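PDB 5G62: ABC transporter, substrate-binding protein from Streptococcus pneumoniae, which captures fructooligosaccharides such as kestose, nystose and longer chains for import by the FusABC-MsmK ABC transporter, with a preference for tetrasaccharides and larger. Local coordinates for residues Pro120-Leu125 with Pro383-Asp388; Trp270-Val275 with Ala401-Asp406; Lys295-Thr300 with Glu410-Tyr415; Asp346-Ile351 with Ala372-Lys377. The protein carries 2 engineered substitutions. All coordinates share one frame; numbering follows the deposited sequence. Where two conformers were deposited one is given.

Interaction 1. Residues Pro120-Leu125 with Pro383-Asp388; sequences PWIEEL and PLAILD. With FRU (beta-D-fructofuranose), chain C.
Ile122 and its neighbours pair with 384-386 in a short parallel ladder. The N of Ile122 donates to Leu384 O at 3.0 Å, and its O accepts from Ile386 N at 2.8 Å. The ladder is prolonged at one end by Leu384 N to Pro120 O, a longer bond of 3.3 Å, and at the other by Glu124 N to Ile386 O. Past the strands a side chain takes over from the backbone: Glu124 OE1 receives the N-H of Asp388 at 2.8 Å in a nearly straight bond (172°), on its anti side, while OE2 turns to Lys102 and Tyr105. Apolar contacts lie on both faces. On one, Trp121 and Leu384 lie side by side, CD1 to CD1 at 3.6 Å; on the other, Ile122 CB meets Ala385 CB, and Ile122 CG2 meets Leu387 CD2. Sugar contacts share the Trp121 face. Glu123, with CG anti to the backbone N (chi1 -176°) and the chain extended, reaches the chain C fructose, whose O1 donates to OE1 at 2.7 Å and whose O3 donates to OE2 at 2.6 Å. The carboxylate of this substrate-binding residue thus spans two sugar hydroxyls, and Asn339 ND2, also bonded to OE2, helps position it.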
# COMPACT_ATOMS: atom_id res chain seq x y z
N PRO A 120 0.60 -8.46 14.12
CA PRO A 120 0.88 -7.49 13.06
C PRO A 120 2.03 -7.89 12.12
O PRO A 120 2.80 -8.83 12.36
CB PRO A 120 1.25 -6.24 13.85
CG PRO A 120 2.08 -6.88 15.05
CD PRO A 120 1.23 -8.06 15.40
N TRP A 121 2.03 -7.22 10.98
CA TRP A 121 3.16 -7.11 10.07
C TRP A 121 3.97 -5.87 10.43
O TRP A 121 3.41 -4.79 10.59
CB TRP A 121 2.63 -6.99 8.64
CG TRP A 121 3.62 -6.66 7.56
CD1 TRP A 121 4.41 -7.53 6.89
CD2 TRP A 121 3.84 -5.36 6.95
NE1 TRP A 121 5.12 -6.87 5.91
CE2 TRP A 121 4.80 -5.54 5.94
CE3 TRP A 121 3.31 -4.09 7.16
CZ2 TRP A 121 5.26 -4.48 5.14
CZ3 TRP A 121 3.78 -3.03 6.36
CH2 TRP A 121 4.73 -3.24 5.37
N ILE A 122 5.29 -6.02 10.56
CA ILE A 122 6.21 -4.94 10.92
C ILE A 122 7.37 -4.98 9.92
O ILE A 122 7.95 -6.05 9.67
CB ILE A 122 6.74 -5.06 12.37
CG1 ILE A 122 5.61 -4.90 13.40
CG2 ILE A 122 7.88 -4.05 12.62
CD1 ILE A 122 5.99 -5.31 14.82
N GLU A 123 7.64 -3.84 9.27
CA GLU A 123 8.70 -3.76 8.27
C GLU A 123 9.31 -2.37 8.37
O GLU A 123 8.66 -1.38 7.98
CB GLU A 123 8.17 -4.02 6.86
CG GLU A 123 9.22 -4.06 5.78
CD GLU A 123 8.57 -4.05 4.38
OE1 GLU A 123 8.11 -2.96 3.93
OE2 GLU A 123 8.51 -5.13 3.77
N GLU A 124 10.54 -2.29 8.89
CA GLU A 124 11.20 -1.01 9.09
C GLU A 124 12.01 -0.67 7.84
O GLU A 124 13.07 -1.27 7.60
CB GLU A 124 12.03 -1.03 10.37
CG GLU A 124 11.13 -1.15 11.59
CD GLU A 124 11.84 -0.97 12.93
OE1 GLU A 124 13.09 -1.09 13.01
OE2 GLU A 124 11.11 -0.69 13.90
N LEU A 125 11.48 0.24 7.01
CA LEU A 125 12.22 0.75 5.85
C LEU A 125 12.10 2.28 5.80
O LEU A 125 11.18 2.81 5.19
CB LEU A 125 11.73 0.09 4.57
CG LEU A 125 12.19 -1.35 4.28
CD1 LEU A 125 11.33 -1.99 3.19
CD2 LEU A 125 13.67 -1.46 3.96
N PRO A 383 1.71 -12.76 9.73
CA PRO A 383 2.36 -11.96 10.77
C PRO A 383 3.86 -12.20 10.77
O PRO A 383 4.32 -13.34 10.67
CB PRO A 383 1.72 -12.47 12.07
CG PRO A 383 1.45 -13.94 11.80
CD PRO A 383 1.07 -13.99 10.28
N LEU A 384 4.63 -11.12 10.89
CA LEU A 384 6.08 -11.21 10.83
C LEU A 384 6.66 -9.86 11.26
O LEU A 384 5.94 -8.86 11.28
CB LEU A 384 6.56 -11.56 9.43
CG LEU A 384 6.16 -10.54 8.33
CD1 LEU A 384 7.18 -9.39 8.16
CD2 LEU A 384 5.88 -11.26 6.97
N ALA A 385 7.97 -9.83 11.48
CA ALA A 385 8.62 -8.58 11.83
C ALA A 385 10.01 -8.48 11.23
O ALA A 385 10.83 -9.39 11.36
CB ALA A 385 8.71 -8.39 13.35
N ILE A 386 10.29 -7.32 10.63
CA ILE A 386 11.61 -7.00 10.12
C ILE A 386 12.01 -5.65 10.69
O ILE A 386 11.40 -4.62 10.36
CB ILE A 386 11.65 -7.01 8.59
CG1 ILE A 386 11.14 -8.39 8.14
CG2 ILE A 386 13.09 -6.69 8.08
CD1 ILE A 386 11.09 -8.62 6.68
N LEU A 387 13.03 -5.64 11.54
CA LEU A 387 13.49 -4.43 12.19
C LEU A 387 14.71 -3.91 11.46
O LEU A 387 15.45 -4.68 10.83
CB LEU A 387 13.83 -4.66 13.66
CG LEU A 387 12.73 -5.32 14.52
CD1 LEU A 387 13.16 -5.42 15.98
CD2 LEU A 387 11.42 -4.57 14.43
N ASP A 388 14.93 -2.59 11.54
CA ASP A 388 16.09 -2.07 10.82
C ASP A 388 17.41 -2.58 11.40
O ASP A 388 18.41 -2.57 10.69
CB ASP A 388 16.05 -0.53 10.74
CG ASP A 388 16.04 0.15 12.09
OD1 ASP A 388 16.61 -0.40 13.06
OD2 ASP A 388 15.46 1.25 12.18
C1 FRU C . 7.06 -2.02 0.95
C2 FRU C . 7.83 -2.80 -0.07
C3 FRU C . 9.01 -3.66 0.59
C4 FRU C . 9.94 -3.81 -0.56
C5 FRU C . 9.94 -2.55 -1.05
C6 FRU C . 10.30 -2.48 -2.50
O1 FRU C . 6.39 -2.77 1.90
O3 FRU C . 8.56 -4.85 1.14
O4 FRU C . 11.17 -4.19 -0.05
O5 FRU C . 8.46 -2.00 -0.79
O6 FRU C . 10.27 -1.17 -2.97
O HOH W 1 15.35 -1.47 14.95

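Interaction 2. Residues Trp270-Val275 with Ala401-Asp406; sequences WDKNNV and AKWRLD. With FRU (beta-D-fructofuranose), chain B; FRU (beta-D-fructofuranose), chain C.
Arg404 lays its guanidinium flat on the indole of Trp270, the planes only 4° apart. CZ sits over the six-membered ring, 3.5 Å from its centroid, a cation-pi stack close to the ring normal. The arginine chain is extended from CG to NE with CG anti to the backbone N (chi1 -163°), which carries it from the helix across to the tryptophan; a turn at its end (chi4 -94°) lays the flat group on the indole. There it also grips the carbonyl of the same residue side-on: NE reaches Trp270 O at 2.9 Å from above the carbonyl plane, and NH2 reaches it at 3.1 Å on a lone pair in that plane. Chain B fructose C1 lies over the opposite ring face, and in the ring plane NE1 donates to chain C fructose O6 at 2.9 Å. Nearby, Asp271 forms an Asx turn, its OD1 accepting from the N and, through the syn lone pair, the ND2 of Asn273. The same OD1 lies 3.4 Å from Trp403 CZ3. Asn274 ND2 bonds to chain B fructose O4 at 2.8 Å. With NH1 also bonded to Val135 O, the arginine should limit rotation of the indole between two sugars: one lies against the face opposite the arginine, the other accepts its N-H.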
# COMPACT_ATOMS: atom_id res chain seq x y z
N TRP A 270 4.26 1.88 -8.13
CA TRP A 270 5.24 1.79 -7.03
C TRP A 270 6.67 1.76 -7.55
O TRP A 270 7.53 2.50 -7.07
CB TRP A 270 5.00 0.55 -6.17
CG TRP A 270 5.92 0.44 -4.97
CD1 TRP A 270 7.11 -0.27 -4.88
CD2 TRP A 270 5.65 0.93 -3.65
NE1 TRP A 270 7.60 -0.21 -3.57
CE2 TRP A 270 6.73 0.53 -2.81
CE3 TRP A 270 4.61 1.70 -3.09
CZ2 TRP A 270 6.80 0.89 -1.46
CZ3 TRP A 270 4.68 2.04 -1.74
CH2 TRP A 270 5.75 1.61 -0.94
N ASP A 271 6.95 0.85 -8.48
CA ASP A 271 8.29 0.59 -9.01
C ASP A 271 8.15 0.32 -10.50
O ASP A 271 7.45 -0.62 -10.91
CB ASP A 271 8.92 -0.61 -8.28
CG ASP A 271 10.36 -0.96 -8.71
OD1 ASP A 271 10.82 -0.60 -9.82
OD2 ASP A 271 11.02 -1.66 -7.94
N LYS A 272 8.81 1.16 -11.33
CA LYS A 272 8.78 0.99 -12.79
C LYS A 272 9.14 -0.42 -13.27
O LYS A 272 8.71 -0.85 -14.34
CB LYS A 272 9.74 1.99 -13.46
CG LYS A 272 11.21 1.71 -13.26
CD LYS A 272 12.15 2.75 -13.89
CE LYS A 272 13.59 2.19 -13.96
NZ LYS A 272 14.57 3.16 -14.50
N ASN A 273 9.95 -1.15 -12.49
CA ASN A 273 10.42 -2.47 -12.92
C ASN A 273 9.29 -3.48 -13.01
O ASN A 273 9.41 -4.47 -13.72
CB ASN A 273 11.53 -2.97 -11.96
CG ASN A 273 12.87 -2.21 -12.14
OD1 ASN A 273 13.62 -2.52 -13.03
ND2 ASN A 273 13.16 -1.28 -11.27
N ASN A 274 8.18 -3.24 -12.32
CA ASN A 274 7.00 -4.07 -12.46
C ASN A 274 6.16 -3.75 -13.70
O ASN A 274 5.31 -4.54 -14.05
CB ASN A 274 6.11 -3.94 -11.21
CG ASN A 274 6.82 -4.41 -9.96
OD1 ASN A 274 7.52 -5.41 -9.99
ND2 ASN A 274 6.66 -3.67 -8.86
N VAL A 275 6.38 -2.61 -14.36
CA VAL A 275 5.46 -2.15 -15.40
C VAL A 275 6.19 -2.00 -16.74
O VAL A 275 5.84 -2.67 -17.70
CB VAL A 275 4.75 -0.83 -15.02
CG1 VAL A 275 3.80 -0.35 -16.17
CG2 VAL A 275 3.95 -0.98 -13.72
N ALA A 401 14.34 -2.02 -2.52
CA ALA A 401 13.93 -1.19 -1.41
C ALA A 401 14.94 -0.07 -1.15
O ALA A 401 14.55 1.06 -0.85
CB ALA A 401 13.75 -2.04 -0.14
N LYS A 402 16.23 -0.39 -1.23
CA LYS A 402 17.27 0.60 -1.02
C LYS A 402 17.25 1.67 -2.12
O LYS A 402 17.35 2.86 -1.85
CB LYS A 402 18.63 -0.09 -0.98
CG LYS A 402 19.74 0.83 -0.66
CD LYS A 402 21.06 0.10 -0.61
CE LYS A 402 22.19 1.07 -0.28
NZ LYS A 402 22.05 2.38 -1.01
N TRP A 403 17.16 1.23 -3.35
CA TRP A 403 16.98 2.14 -4.49
C TRP A 403 15.78 3.08 -4.29
O TRP A 403 15.88 4.30 -4.50
CB TRP A 403 16.82 1.28 -5.72
CG TRP A 403 16.56 1.95 -7.01
CD1 TRP A 403 17.46 2.66 -7.77
CD2 TRP A 403 15.35 1.91 -7.75
NE1 TRP A 403 16.86 3.05 -8.96
CE2 TRP A 403 15.57 2.60 -8.96
CE3 TRP A 403 14.10 1.34 -7.51
CZ2 TRP A 403 14.56 2.77 -9.90
CZ3 TRP A 403 13.12 1.50 -8.45
CH2 TRP A 403 13.36 2.20 -9.64
N ARG A 404 14.62 2.55 -3.89
CA ARG A 404 13.44 3.40 -3.77
C ARG A 404 13.57 4.39 -2.60
O ARG A 404 13.15 5.55 -2.70
CB ARG A 404 12.19 2.53 -3.63
CG ARG A 404 10.90 3.27 -3.92
CD ARG A 404 9.68 2.34 -3.72
NE ARG A 404 8.53 2.92 -4.41
CZ ARG A 404 7.61 3.70 -3.85
NH1 ARG A 404 7.65 3.99 -2.55
NH2 ARG A 404 6.62 4.18 -4.59
N LEU A 405 14.18 3.95 -1.49
CA LEU A 405 14.52 4.86 -0.40
C LEU A 405 15.44 5.99 -0.88
O LEU A 405 15.27 7.14 -0.48
CB LEU A 405 15.18 4.10 0.75
CG LEU A 405 14.21 3.30 1.62
CD1 LEU A 405 14.99 2.39 2.60
CD2 LEU A 405 13.30 4.26 2.40
N ASP A 406 16.46 5.65 -1.67
CA ASP A 406 17.32 6.70 -2.21
C ASP A 406 16.54 7.66 -3.14
O ASP A 406 16.78 8.87 -3.13
CB ASP A 406 18.51 6.10 -2.95
CG ASP A 406 19.52 5.42 -2.01
OD1 ASP A 406 19.53 5.72 -0.80
OD2 ASP A 406 20.30 4.59 -2.50
C1 FRU B . 6.06 -3.02 -1.74
C2 FRU B . 5.70 -3.95 -2.89
C3 FRU B . 6.96 -4.31 -3.81
C4 FRU B . 6.32 -4.53 -5.16
C5 FRU B . 5.47 -3.53 -5.18
C6 FRU B . 4.31 -3.86 -6.10
O1 FRU B . 6.92 -3.70 -0.80
O3 FRU B . 7.57 -5.45 -3.37
O4 FRU B . 7.20 -4.57 -6.25
O5 FRU B . 4.94 -3.32 -3.68
O6 FRU B . 3.36 -2.89 -5.86
C1 FRU C . 7.06 -2.02 0.95
C2 FRU C . 7.83 -2.80 -0.07
C3 FRU C . 9.01 -3.66 0.59
C4 FRU C . 9.94 -3.81 -0.56
C5 FRU C . 9.94 -2.55 -1.05
C6 FRU C . 10.30 -2.48 -2.50
O1 FRU C . 6.39 -2.77 1.90
O3 FRU C . 8.56 -4.85 1.14
O4 FRU C . 11.17 -4.19 -0.05
O5 FRU C . 8.46 -2.00 -0.79
O6 FRU C . 10.27 -1.17 -2.97

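Interaction 3. Residues Lys295-Thr300 with Glu410-Tyr415; sequences KHVART and EYYVPY
Tyr415 packs against Lys295 and Val297 and can be traced from the backbone outward. Its CB touches Val297 CG2 at 4.2 Å. With CG anti to the carbonyl carbon (chi1 -59°), the ring is set to run along the lysine chain. CD1 comes near Lys295 CG, CE1 meets Lys295 CE at 3.9 Å, and CZ makes the closest approach, 3.7 Å to the same CE. The extended lysine therefore crosses obliquely over one face of the Tyr415 ring, and its CE forms a CH-pi contact, 4.0 Å from the ring centroid. The tip, OH, is 3.8 Å from Lys295 NZ, too far for a bond. Pro414 CB covers the opposite face near its rim, and Tyr411 O lies at the edge, in plane. The backbone joins in: Val297 N donates to Tyr415 O at 3.0 Å, coming from above the carbonyl plane. Val297 CG2 also packs against Tyr412 CD1, 4.1 Å away, and Tyr412 in turn meets Phe196 edge-to-face. His296 CD2 rests near Tyr415 O while its NE2 bonds to Asn418. The contact thus sits near the end of helix 399-412, where 413-415 form a 3-10 segment, and joins it to the loop between strands 282-284 and 305-306, with Tyr411 and Tyr412 leaning on strand 282-284.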
# COMPACT_ATOMS: atom_id res chain seq x y z
N LYS A 295 4.95 23.85 -5.08
CA LYS A 295 5.78 22.69 -5.33
C LYS A 295 5.81 21.85 -4.06
O LYS A 295 6.36 22.28 -3.06
CB LYS A 295 7.18 23.12 -5.73
CG LYS A 295 7.98 21.99 -6.26
CD LYS A 295 9.13 22.55 -7.05
CE LYS A 295 10.13 21.48 -7.38
NZ LYS A 295 11.27 22.07 -8.12
N HIS A 296 5.22 20.66 -4.11
CA HIS A 296 4.85 20.00 -2.87
C HIS A 296 4.72 18.51 -3.14
O HIS A 296 4.39 18.09 -4.24
CB HIS A 296 3.54 20.60 -2.31
CG HIS A 296 3.22 20.17 -0.90
ND1 HIS A 296 2.12 19.39 -0.59
CD2 HIS A 296 3.85 20.41 0.27
CE1 HIS A 296 2.11 19.16 0.71
NE2 HIS A 296 3.13 19.79 1.26
N VAL A 297 5.01 17.71 -2.11
CA VAL A 297 4.68 16.30 -2.10
C VAL A 297 3.81 16.05 -0.88
O VAL A 297 4.25 16.25 0.27
CB VAL A 297 5.95 15.42 -2.06
CG1 VAL A 297 5.57 13.98 -1.79
CG2 VAL A 297 6.70 15.54 -3.37
N ALA A 298 2.56 15.67 -1.11
CA ALA A 298 1.67 15.30 -0.02
C ALA A 298 2.15 13.98 0.59
O ALA A 298 2.45 13.04 -0.12
CB ALA A 298 0.24 15.12 -0.49
N ARG A 299 2.24 13.93 1.90
CA ARG A 299 2.57 12.67 2.54
C ARG A 299 1.38 11.72 2.58
O ARG A 299 0.28 12.11 2.92
CB ARG A 299 3.06 12.96 3.96
CG ARG A 299 4.39 13.72 3.95
CD ARG A 299 4.89 14.10 5.33
NE ARG A 299 5.28 12.93 6.09
CZ ARG A 299 5.71 12.94 7.35
NH1 ARG A 299 5.80 14.09 8.03
NH2 ARG A 299 6.04 11.80 7.94
N THR A 300 1.59 10.46 2.21
CA THR A 300 0.59 9.48 2.59
C THR A 300 0.63 9.29 4.13
O THR A 300 1.52 9.79 4.83
CB THR A 300 0.79 8.10 1.90
OG1 THR A 300 1.83 7.38 2.57
CG2 THR A 300 1.16 8.20 0.40
N GLU A 410 16.09 11.70 -2.57
CA GLU A 410 16.63 12.62 -3.58
C GLU A 410 15.54 13.54 -4.16
O GLU A 410 15.70 14.76 -4.23
CB GLU A 410 17.32 11.80 -4.68
CG GLU A 410 17.72 12.61 -5.95
CD GLU A 410 18.38 11.78 -7.08
OE1 GLU A 410 18.38 10.53 -7.03
OE2 GLU A 410 18.91 12.40 -8.04
N TYR A 411 14.42 12.98 -4.58
CA TYR A 411 13.41 13.75 -5.30
C TYR A 411 12.31 14.32 -4.41
O TYR A 411 11.78 15.37 -4.73
CB TYR A 411 12.74 12.87 -6.35
CG TYR A 411 13.63 12.50 -7.53
CD1 TYR A 411 13.80 13.37 -8.60
CD2 TYR A 411 14.31 11.28 -7.57
CE1 TYR A 411 14.61 13.06 -9.65
CE2 TYR A 411 15.12 10.95 -8.65
CZ TYR A 411 15.25 11.86 -9.70
OH TYR A 411 16.04 11.57 -10.79
N TYR A 412 11.90 13.62 -3.36
CA TYR A 412 10.64 13.93 -2.69
C TYR A 412 10.80 14.58 -1.33
O TYR A 412 10.07 15.53 -1.04
CB TYR A 412 9.77 12.68 -2.55
CG TYR A 412 9.44 11.98 -3.84
CD1 TYR A 412 9.22 12.69 -5.02
CD2 TYR A 412 9.34 10.60 -3.88
CE1 TYR A 412 8.90 12.03 -6.19
CE2 TYR A 412 9.04 9.95 -5.03
CZ TYR A 412 8.82 10.67 -6.20
OH TYR A 412 8.50 9.98 -7.34
N VAL A 413 11.68 14.07 -0.46
CA VAL A 413 11.80 14.61 0.90
C VAL A 413 11.98 16.13 0.93
O VAL A 413 11.35 16.77 1.78
CB VAL A 413 12.93 13.90 1.68
CG1 VAL A 413 13.22 14.59 3.05
CG2 VAL A 413 12.56 12.41 1.87
N PRO A 414 12.79 16.75 0.06
CA PRO A 414 12.89 18.22 0.11
C PRO A 414 11.55 18.94 -0.08
O PRO A 414 11.42 20.08 0.37
CB PRO A 414 13.88 18.55 -1.03
CG PRO A 414 14.63 17.30 -1.27
CD PRO A 414 13.70 16.17 -0.95
N TYR A 415 10.54 18.32 -0.67
CA TYR A 415 9.26 19.00 -0.90
C TYR A 415 8.15 18.46 -0.02
O TYR A 415 6.99 18.84 -0.18
CB TYR A 415 8.90 18.94 -2.40
CG TYR A 415 10.03 19.60 -3.15
CD1 TYR A 415 10.25 20.96 -3.01
CD2 TYR A 415 10.93 18.84 -3.89
CE1 TYR A 415 11.32 21.58 -3.64
CE2 TYR A 415 12.02 19.44 -4.51
CZ TYR A 415 12.20 20.81 -4.39
OH TYR A 415 13.26 21.42 -4.99

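Interaction 4. Residues Asp346-Ile351 with Ala372-Lys377; sequences DKQQNI and AELRQK. With FRU (beta-D-fructofuranose), chain D; FRU (beta-D-fructofuranose), chain B; FRU (beta-D-fructofuranose), chain C.
Leu374, on helix 371-378, packs against Gln349 and Ile351, and its two methyls divide the work. CD1 approaches the backbone carbonyl, 3.4 Å from Gln349 O. CD2 touches Gln349 CG at 3.6 Å and Ile351 CD1 at 3.8 Å, the leucine and isoleucine sliding past each other in opposite directions. With CG anti to the backbone N (chi1 -176°) the branch of Leu374 is directed to the loop, and chi2 of 55° splits the methyls between the Gln349 carbonyl and the two side chains. The amide of Gln349, whose aliphatic part lies across the leucine, is bonded away from the helix, to Thr369 and Leu366. Farther along, Gln348 NE2 comes within 3.7 Å of Lys377 CD. Here the polar links run through water: one water donates to both Gln348 OE1 and Lys377 O, and another accepts from Gln348 NE2 and Lys377 NZ. Arg375, the residue after Leu374, sends its extended chain to the sugar. NH1 donates to O3 of the chain C fructose at 2.7 Å and to O3 of the chain B fructose at 3.0 Å, while O3 of the chain D fructose lies over a guanidinium face. Glu379, by a salt bridge to NE, and Asn339 O, by a bond from NH2, fix the group's orientation. The helix thus offers apolar packing and water bridges toward the loop, guanidinium hydrogen bonds to hydroxyls toward the oligosaccharide.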
# COMPACT_ATOMS: atom_id res chain seq x y z
N ASP A 346 15.56 -25.34 -6.90
CA ASP A 346 16.19 -25.66 -8.18
C ASP A 346 15.22 -25.59 -9.35
O ASP A 346 15.66 -25.70 -10.50
CB ASP A 346 16.87 -27.05 -8.13
CG ASP A 346 15.90 -28.20 -7.84
OD1 ASP A 346 14.76 -27.94 -7.41
OD2 ASP A 346 16.30 -29.37 -8.01
N LYS A 347 13.93 -25.42 -9.11
CA LYS A 347 12.91 -25.38 -10.15
C LYS A 347 12.38 -23.99 -10.44
O LYS A 347 11.55 -23.82 -11.32
CB LYS A 347 11.73 -26.28 -9.78
CG LYS A 347 12.07 -27.74 -9.51
CD LYS A 347 11.12 -28.34 -8.48
CE LYS A 347 11.18 -27.59 -7.15
NZ LYS A 347 10.48 -28.28 -6.01
N GLN A 348 12.83 -22.97 -9.70
CA GLN A 348 12.23 -21.65 -9.81
C GLN A 348 13.28 -20.65 -9.34
O GLN A 348 14.09 -20.97 -8.48
CB GLN A 348 10.96 -21.57 -8.96
CG GLN A 348 10.15 -20.33 -9.09
CD GLN A 348 8.78 -20.51 -8.50
OE1 GLN A 348 8.63 -20.95 -7.34
NE2 GLN A 348 7.75 -20.19 -9.29
N GLN A 349 13.25 -19.46 -9.93
CA GLN A 349 14.16 -18.41 -9.51
C GLN A 349 14.00 -18.15 -8.02
O GLN A 349 12.91 -18.31 -7.47
CB GLN A 349 13.91 -17.12 -10.32
CG GLN A 349 14.90 -16.01 -10.08
CD GLN A 349 14.70 -14.80 -11.03
OE1 GLN A 349 13.74 -14.75 -11.79
NE2 GLN A 349 15.62 -13.82 -10.95
N ASN A 350 15.09 -17.74 -7.38
CA ASN A 350 15.13 -17.51 -5.94
C ASN A 350 15.37 -16.04 -5.62
O ASN A 350 16.24 -15.39 -6.21
CB ASN A 350 16.22 -18.33 -5.29
CG ASN A 350 15.92 -19.81 -5.32
OD1 ASN A 350 15.07 -20.30 -4.59
ND2 ASN A 350 16.60 -20.52 -6.19
N ILE A 351 14.63 -15.52 -4.64
CA ILE A 351 14.85 -14.17 -4.14
C ILE A 351 16.18 -14.08 -3.38
O ILE A 351 16.90 -13.09 -3.49
CB ILE A 351 13.66 -13.72 -3.27
CG1 ILE A 351 12.41 -13.51 -4.16
CG2 ILE A 351 14.03 -12.50 -2.42
CD1 ILE A 351 12.39 -12.16 -4.91
N ALA A 372 7.82 -7.70 -8.12
CA ALA A 372 6.56 -8.12 -7.54
C ALA A 372 6.11 -9.49 -8.05
O ALA A 372 5.41 -10.20 -7.33
CB ALA A 372 5.47 -7.07 -7.80
N GLU A 373 6.52 -9.89 -9.26
CA GLU A 373 6.10 -11.16 -9.84
C GLU A 373 6.71 -12.35 -9.08
O GLU A 373 5.99 -13.23 -8.60
CB GLU A 373 6.51 -11.19 -11.31
CG GLU A 373 6.35 -12.53 -12.03
CD GLU A 373 6.86 -12.45 -13.47
OE1 GLU A 373 6.53 -11.47 -14.17
OE2 GLU A 373 7.62 -13.35 -13.88
N LEU A 374 8.03 -12.37 -8.95
CA LEU A 374 8.65 -13.46 -8.20
C LEU A 374 8.26 -13.41 -6.72
O LEU A 374 8.04 -14.45 -6.12
CB LEU A 374 10.16 -13.43 -8.36
CG LEU A 374 10.93 -14.58 -7.68
CD1 LEU A 374 10.44 -16.00 -8.11
CD2 LEU A 374 12.41 -14.40 -7.96
N ARG A 375 8.15 -12.20 -6.12
CA ARG A 375 7.72 -12.11 -4.72
C ARG A 375 6.35 -12.76 -4.50
O ARG A 375 6.18 -13.58 -3.59
CB ARG A 375 7.71 -10.66 -4.22
CG ARG A 375 7.25 -10.47 -2.75
CD ARG A 375 7.36 -9.03 -2.25
NE ARG A 375 6.97 -8.91 -0.85
CZ ARG A 375 6.95 -7.80 -0.10
NH1 ARG A 375 7.31 -6.56 -0.55
NH2 ARG A 375 6.61 -7.94 1.19
N GLN A 376 5.38 -12.40 -5.34
CA GLN A 376 4.04 -13.00 -5.29
C GLN A 376 4.05 -14.52 -5.37
O GLN A 376 3.20 -15.16 -4.76
CB GLN A 376 3.18 -12.50 -6.44
CG GLN A 376 2.59 -11.16 -6.27
CD GLN A 376 1.87 -10.73 -7.55
OE1 GLN A 376 0.77 -11.18 -7.81
NE2 GLN A 376 2.52 -9.89 -8.35
N LYS A 377 4.92 -15.10 -6.17
CA LYS A 377 4.97 -16.55 -6.28
C LYS A 377 5.49 -17.25 -5.02
O LYS A 377 5.06 -18.37 -4.74
CB LYS A 377 5.83 -16.96 -7.47
CG LYS A 377 5.23 -16.57 -8.81
CD LYS A 377 6.21 -16.88 -9.90
CE LYS A 377 5.64 -16.56 -11.28
NZ LYS A 377 6.70 -16.63 -12.31
C1 FRU D . 3.94 -5.24 -1.65
C2 FRU D . 3.09 -6.36 -1.98
C3 FRU D . 3.74 -7.75 -1.96
C4 FRU D . 3.17 -8.39 -2.89
C5 FRU D . 3.02 -7.23 -3.95
C6 FRU D . 2.20 -7.64 -5.15
O1 FRU D . 5.16 -5.21 -2.40
O3 FRU D . 3.62 -8.34 -0.73
O4 FRU D . 3.97 -9.40 -3.43
O5 FRU D . 2.60 -6.23 -3.35
O6 FRU D . 0.86 -7.63 -4.75
C1 FRU B . 6.06 -3.02 -1.74
C2 FRU B . 5.70 -3.95 -2.89
C3 FRU B . 6.96 -4.31 -3.81
C4 FRU B . 6.32 -4.53 -5.16
C5 FRU B . 5.47 -3.53 -5.18
C6 FRU B . 4.31 -3.86 -6.10
O1 FRU B . 6.92 -3.70 -0.80
O3 FRU B . 7.57 -5.45 -3.37
O4 FRU B . 7.20 -4.57 -6.25
O5 FRU B . 4.94 -3.32 -3.68
O6 FRU B . 3.36 -2.89 -5.86
C1 FRU C . 7.06 -2.02 0.95
C2 FRU C . 7.83 -2.80 -0.07
C3 FRU C . 9.01 -3.66 0.59
C4 FRU C . 9.94 -3.81 -0.56
C5 FRU C . 9.94 -2.55 -1.05
C6 FRU C . 10.30 -2.48 -2.50
O1 FRU C . 6.39 -2.77 1.90
O3 FRU C . 8.56 -4.85 1.14
O4 FRU C . 11.17 -4.19 -0.05
O5 FRU C . 8.46 -2.00 -0.79
O6 FRU C . 10.27 -1.17 -2.97
O HOH W 2 6.15 -21.08 -5.39
O HOH W 3 8.42 -19.24 -11.86

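In the fold
Interactions 1 and 2 are the buried pair, and interactions 3 and 4 are only partly buried. Interaction 1 is backbone pairing within a sheet; interaction 2 rests on a stacked cation and a doubly gripped carbonyl; interaction 3 joins one backbone bond to aromatic packing, and interaction 4 apolar packing to water bridges. Helix 399-412 serves both 2 and 3, its early part reaching the sugar and its end lying well away from it. Interactions 1, 2 and 4 converge on the chain C fructose through Glu123, Trp270 and Arg375, and 2 and 4 also share the chain B fructose. Interactions 2 and 4 meet directly where Asn274 OD1 probably accepts a hydrogen bond from Ala372 N, and Leu125 packs on Ala401 and Leu405 between 1 and 2.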